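Local coordinates for DUF269-containing protein (Cyanothece sp. ATCC 51142, PDB 3NJ2) that is of unknown function but belongs to the DUF269 family and is associated with nitrogen fixation in this cyanobacterium, at residues Y65-S76 with H140-L150. Sequence-based numbering, arbitrary orientation.
Sequences YVIPKKKRREIS and HRFGFDTLEKL
Arg72 meets Asp145 end-on. Arg72 NH1 and NH2 both donate to Asp145 OD1, NH1 at 2.8 Å on the anti side of the oxygen and NH2 on the syn side. This is a salt bridge, with the guanidinium and carboxylate planes 29° apart. Arg72 NH1 also donates to Ile67 O at 2.7 Å, and Arg72 NE gives to a water that in turn donates to Arg141 O. Partners at the edge thus fix the guanidinium, while Gly143 O lies over one face. The bend at chi3 (39°) turns the group toward Asp145.

Arg141 makes a second tie, from 140-150. Arg141 NE (2.8 Å) and NH2 both donate to Ile75 O, side-on, and Arg73 O sits over the guanidinium face. Beyond Arg72, on the side away from Arg141, Val66 and Phe144 form a single beta bridge, with Phe144 N to Tyr65 O and Ile67 N to Phe144 O, both 2.9 Å. Val66 CG2 packs on Leu147 CD2. Tyr65 CE2 meets Phe142 CE2 at the phenylalanine ring edge, 3.8 Å away. Helices 35-46 and 83-104 back Tyr65, whose OH bonds to Arg88 O.

Arg72 and Arg141 therefore help join the loop and short helix 69-73 to the loop leading into helix 147-167, and the charge of Asp145 probably helps hold Arg72.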
loop_
_atom_site.group_PDB
_atom_site.type_symbol
_atom_site.label_atom_id
_atom_site.label_comp_id
_atom_site.label_asym_id
_atom_site.label_seq_id
_atom_site.Cartn_x
_atom_site.Cartn_y
_atom_site.Cartn_z
ATOM N N TYR B 65 -10.516 -18.709 -7.153
ATOM C CA TYR B 65 -9.992 -17.665 -8.093
ATOM C C TYR B 65 -10.680 -17.691 -9.431
ATOM O O TYR B 65 -10.462 -16.773 -10.246
ATOM C CB TYR B 65 -8.479 -17.899 -8.306
ATOM C CG TYR B 65 -7.635 -17.457 -7.138
ATOM C CD1 TYR B 65 -7.378 -18.319 -6.055
ATOM C CD2 TYR B 65 -7.122 -16.160 -7.075
ATOM C CE1 TYR B 65 -6.608 -17.904 -4.978
ATOM C CE2 TYR B 65 -6.395 -15.733 -6.033
ATOM C CZ TYR B 65 -6.137 -16.584 -4.942
ATOM O OH TYR B 65 -5.362 -16.120 -3.897
ATOM N N VAL B 66 -11.323 -18.818 -9.773
ATOM C CA VAL B 66 -11.932 -18.985 -11.090
ATOM C C VAL B 66 -13.406 -18.915 -10.943
ATOM O O VAL B 66 -14.021 -19.698 -10.225
ATOM C CB VAL B 66 -11.394 -20.314 -11.786
ATOM C CG1 VAL B 66 -11.999 -20.540 -13.171
ATOM C CG2 VAL B 66 -9.847 -20.257 -11.898
ATOM N N ILE B 67 -14.002 -17.917 -11.613
ATOM C CA ILE B 67 -15.398 -17.612 -11.379
ATOM C C ILE B 67 -15.889 -17.166 -12.726
ATOM O O ILE B 67 -15.300 -16.280 -13.320
ATOM C CB ILE B 67 -15.597 -16.393 -10.349
ATOM C CG1 ILE B 67 -14.984 -16.562 -8.954
ATOM C CG2 ILE B 67 -17.093 -16.228 -10.038
ATOM C CD1 ILE B 67 -14.912 -15.209 -8.126
ATOM N N PRO B 68 -16.980 -17.776 -13.218
ATOM C CA PRO B 68 -17.549 -17.407 -14.505
ATOM C C PRO B 68 -17.827 -15.885 -14.636
ATOM O O PRO B 68 -18.350 -15.283 -13.712
ATOM C CB PRO B 68 -18.853 -18.239 -14.558
ATOM C CG PRO B 68 -18.599 -19.442 -13.590
ATOM C CD PRO B 68 -17.801 -18.754 -12.481
ATOM N N LYS B 69 -17.504 -15.320 -15.800
ATOM C CA LYS B 69 -17.641 -13.867 -16.064
ATOM C C LYS B 69 -18.985 -13.324 -15.542
ATOM O O LYS B 69 -19.056 -12.304 -14.833
ATOM C CB LYS B 69 -17.496 -13.638 -17.578
ATOM C CG LYS B 69 -17.506 -12.166 -18.078
ATOM C CD LYS B 69 -18.328 -12.008 -19.416
ATOM C CE LYS B 69 -17.653 -12.632 -20.677
ATOM N NZ LYS B 69 -17.949 -11.826 -21.937
ATOM N N LYS B 70 -20.036 -14.075 -15.827
ATOM C CA LYS B 70 -21.399 -13.668 -15.543
ATOM C C LYS B 70 -21.669 -13.618 -14.053
ATOM O O LYS B 70 -22.247 -12.669 -13.576
ATOM C CB LYS B 70 -22.359 -14.619 -16.280
ATOM C CG LYS B 70 -23.772 -14.629 -15.791
ATOM C CD LYS B 70 -24.694 -13.866 -16.797
ATOM C CE LYS B 70 -26.170 -14.251 -16.663
ATOM N NZ LYS B 70 -26.671 -14.190 -15.259
ATOM N N LYS B 71 -21.202 -14.625 -13.316
ATOM C CA LYS B 71 -21.315 -14.684 -11.845
ATOM C C LYS B 71 -20.467 -13.589 -11.212
ATOM O O LYS B 71 -20.909 -12.924 -10.257
ATOM C CB LYS B 71 -20.890 -16.088 -11.332
ATOM C CG LYS B 71 -21.114 -16.370 -9.860
ATOM C CD LYS B 71 -20.692 -17.818 -9.518
ATOM C CE LYS B 71 -20.362 -17.999 -8.027
ATOM N NZ LYS B 71 -21.608 -18.028 -7.169
ATOM N N ARG B 72 -19.276 -13.390 -11.778
ATOM C CA ARG B 72 -18.395 -12.351 -11.283
ATOM C C ARG B 72 -19.007 -10.941 -11.346
ATOM O O ARG B 72 -18.943 -10.190 -10.319
ATOM C CB ARG B 72 -17.070 -12.403 -12.014
ATOM C CG ARG B 72 -15.960 -12.437 -11.078
ATOM C CD ARG B 72 -14.613 -12.635 -11.762
ATOM N NE ARG B 72 -14.350 -11.969 -13.020
ATOM C CZ ARG B 72 -14.113 -12.598 -14.167
ATOM N NH1 ARG B 72 -14.282 -13.923 -14.261
ATOM N NH2 ARG B 72 -13.810 -11.899 -15.266
ATOM N N ARG B 73 -19.593 -10.634 -12.519
ATOM C CA ARG B 73 -20.220 -9.306 -12.801
ATOM C C ARG B 73 -21.333 -9.019 -11.805
ATOM O O ARG B 73 -21.620 -7.863 -11.525
ATOM C CB ARG B 73 -20.667 -9.125 -14.267
ATOM C CG ARG B 73 -21.982 -9.843 -14.724
ATOM C CD ARG B 73 -22.516 -9.413 -16.128
ATOM N NE ARG B 73 -22.395 -10.510 -17.101
ATOM C CZ ARG B 73 -21.431 -10.635 -18.028
ATOM N NH1 ARG B 73 -20.481 -9.707 -18.184
ATOM N NH2 ARG B 73 -21.427 -11.699 -18.827
ATOM N N GLU B 74 -21.919 -10.078 -11.234
ATOM C CA GLU B 74 -23.051 -10.017 -10.324
ATOM C C GLU B 74 -22.722 -9.953 -8.838
ATOM O O GLU B 74 -23.625 -9.917 -8.016
ATOM C CB GLU B 74 -24.033 -11.206 -10.611
ATOM C CG GLU B 74 -25.176 -10.896 -11.591
ATOM C CD GLU B 74 -25.476 -12.036 -12.598
ATOM O OE1 GLU B 74 -25.131 -13.209 -12.316
ATOM O OE2 GLU B 74 -26.063 -11.744 -13.681
ATOM N N ILE B 75 -21.440 -9.989 -8.459
ATOM C CA ILE B 75 -21.049 -9.776 -7.059
ATOM C C ILE B 75 -21.282 -8.314 -6.641
ATOM O O ILE B 75 -20.859 -7.398 -7.392
ATOM C CB ILE B 75 -19.545 -10.202 -6.820
ATOM C CG1 ILE B 75 -19.430 -11.715 -7.062
ATOM C CG2 ILE B 75 -19.015 -9.826 -5.412
ATOM C CD1 ILE B 75 -18.004 -12.264 -7.074
ATOM N N SER B 76 -21.910 -8.112 -5.476
ATOM C CA SER B 76 -22.174 -6.788 -4.945
ATOM C C SER B 76 -20.888 -6.084 -4.467
ATOM O O SER B 76 -20.004 -6.652 -3.772
ATOM C CB SER B 76 -23.239 -6.760 -3.830
ATOM O OG SER B 76 -23.290 -5.480 -3.232
ATOM N N HIS B 140 -14.110 -6.477 -4.989
ATOM C CA HIS B 140 -15.027 -7.554 -4.483
ATOM C C HIS B 140 -15.188 -8.641 -5.557
ATOM O O HIS B 140 -15.456 -9.809 -5.204
ATOM C CB HIS B 140 -16.438 -6.980 -4.188
ATOM C CG HIS B 140 -16.442 -5.782 -3.298
ATOM N ND1 HIS B 140 -15.713 -4.620 -3.529
ATOM C CD2 HIS B 140 -17.060 -5.593 -2.108
ATOM C CE1 HIS B 140 -15.938 -3.757 -2.544
ATOM N NE2 HIS B 140 -16.726 -4.343 -1.649
ATOM N N ARG B 141 -15.153 -8.281 -6.854
ATOM C CA ARG B 141 -15.348 -9.176 -8.030
ATOM C C ARG B 141 -14.052 -9.866 -8.526
ATOM O O ARG B 141 -14.039 -10.350 -9.661
ATOM C CB ARG B 141 -15.915 -8.350 -9.146
ATOM C CG ARG B 141 -17.298 -7.756 -8.762
ATOM C CD ARG B 141 -17.941 -7.017 -9.948
ATOM N NE ARG B 141 -19.182 -6.424 -9.437
ATOM C CZ ARG B 141 -19.881 -5.496 -10.095
ATOM N NH1 ARG B 141 -19.431 -5.038 -11.262
ATOM N NH2 ARG B 141 -21.037 -5.081 -9.594
ATOM N N PHE B 142 -12.980 -9.774 -7.694
ATOM C CA PHE B 142 -11.649 -10.316 -8.093
ATOM C C PHE B 142 -11.830 -11.752 -8.526
ATOM O O PHE B 142 -12.421 -12.566 -7.804
ATOM C CB PHE B 142 -10.680 -10.234 -6.932
ATOM C CG PHE B 142 -9.317 -10.652 -7.275
ATOM C CD1 PHE B 142 -8.493 -9.829 -8.065
ATOM C CD2 PHE B 142 -8.881 -11.904 -6.862
ATOM C CE1 PHE B 142 -7.194 -10.241 -8.367
ATOM C CE2 PHE B 142 -7.600 -12.302 -7.123
ATOM C CZ PHE B 142 -6.786 -11.531 -7.920
ATOM N N GLY B 143 -11.229 -12.073 -9.651
ATOM C CA GLY B 143 -11.347 -13.456 -10.154
ATOM C C GLY B 143 -11.091 -13.506 -11.653
ATOM O O GLY B 143 -10.877 -12.444 -12.317
ATOM N N PHE B 144 -11.054 -14.747 -12.184
ATOM C CA PHE B 144 -10.666 -14.998 -13.568
ATOM C C PHE B 144 -11.563 -15.987 -14.259
ATOM O O PHE B 144 -12.125 -16.866 -13.609
ATOM C CB PHE B 144 -9.219 -15.536 -13.608
ATOM C CG PHE B 144 -8.193 -14.607 -12.927
ATOM C CD1 PHE B 144 -7.458 -13.699 -13.668
ATOM C CD2 PHE B 144 -8.080 -14.586 -11.517
ATOM C CE1 PHE B 144 -6.556 -12.823 -12.977
ATOM C CE2 PHE B 144 -7.208 -13.675 -10.843
ATOM C CZ PHE B 144 -6.439 -12.826 -11.597
ATOM N N ASP B 145 -11.798 -15.783 -15.562
ATOM C CA ASP B 145 -12.712 -16.715 -16.257
ATOM C C ASP B 145 -12.345 -18.184 -16.214
ATOM O O ASP B 145 -13.212 -19.028 -16.194
ATOM C CB ASP B 145 -12.904 -16.361 -17.729
ATOM C CG ASP B 145 -13.463 -14.958 -17.932
ATOM O OD1 ASP B 145 -14.033 -14.358 -16.978
ATOM O OD2 ASP B 145 -13.281 -14.474 -19.090
ATOM N N THR B 146 -11.043 -18.473 -16.260
ATOM C CA THR B 146 -10.552 -19.837 -16.392
ATOM C C THR B 146 -9.192 -19.929 -15.743
ATOM O O THR B 146 -8.554 -18.910 -15.420
ATOM C CB THR B 146 -10.239 -20.221 -17.820
ATOM O OG1 THR B 146 -9.228 -19.341 -18.304
ATOM C CG2 THR B 146 -11.467 -20.132 -18.783
ATOM N N LEU B 147 -8.797 -21.158 -15.431
ATOM C CA LEU B 147 -7.461 -21.393 -14.874
ATOM C C LEU B 147 -6.377 -20.841 -15.773
ATOM O O LEU B 147 -5.377 -20.304 -15.297
ATOM C CB LEU B 147 -7.190 -22.914 -14.681
ATOM C CG LEU B 147 -7.849 -23.381 -13.386
ATOM C CD1 LEU B 147 -7.962 -24.943 -13.606
ATOM C CD2 LEU B 147 -7.062 -22.925 -12.135
ATOM N N GLU B 148 -6.548 -21.017 -17.089
ATOM C CA GLU B 148 -5.605 -20.472 -18.090
ATOM C C GLU B 148 -5.437 -18.986 -17.968
ATOM O O GLU B 148 -4.305 -18.494 -18.037
ATOM C CB GLU B 148 -6.049 -20.793 -19.521
ATOM C CG GLU B 148 -5.827 -22.230 -19.883
ATOM C CD GLU B 148 -6.912 -23.216 -19.377
ATOM O OE1 GLU B 148 -8.000 -22.837 -18.816
ATOM O OE2 GLU B 148 -6.622 -24.432 -19.536
ATOM N N LYS B 149 -6.546 -18.257 -17.810
ATOM C CA LYS B 149 -6.433 -16.778 -17.703
ATOM C C LYS B 149 -5.769 -16.378 -16.399
ATOM O O LYS B 149 -4.984 -15.438 -16.354
ATOM C CB LYS B 149 -7.774 -16.086 -17.842
ATOM C CG LYS B 149 -8.376 -16.242 -19.264
ATOM C CD LYS B 149 -9.505 -15.256 -19.401
ATOM C CE LYS B 149 -10.121 -15.310 -20.791
ATOM N NZ LYS B 149 -8.980 -15.205 -21.759
ATOM N N LEU B 150 -6.092 -17.101 -15.327
ATOM C CA LEU B 150 -5.368 -16.862 -14.027
ATOM C C LEU B 150 -3.849 -17.099 -14.204
ATOM O O LEU B 150 -3.025 -16.261 -13.760
ATOM C CB LEU B 150 -5.949 -17.884 -13.017
ATOM C CG LEU B 150 -5.166 -17.958 -11.662
ATOM C CD1 LEU B 150 -5.163 -16.633 -10.911
ATOM C CD2 LEU B 150 -5.787 -19.005 -10.774
HETATM O O HOH W 1 -14.059 -9.395 -12.113
#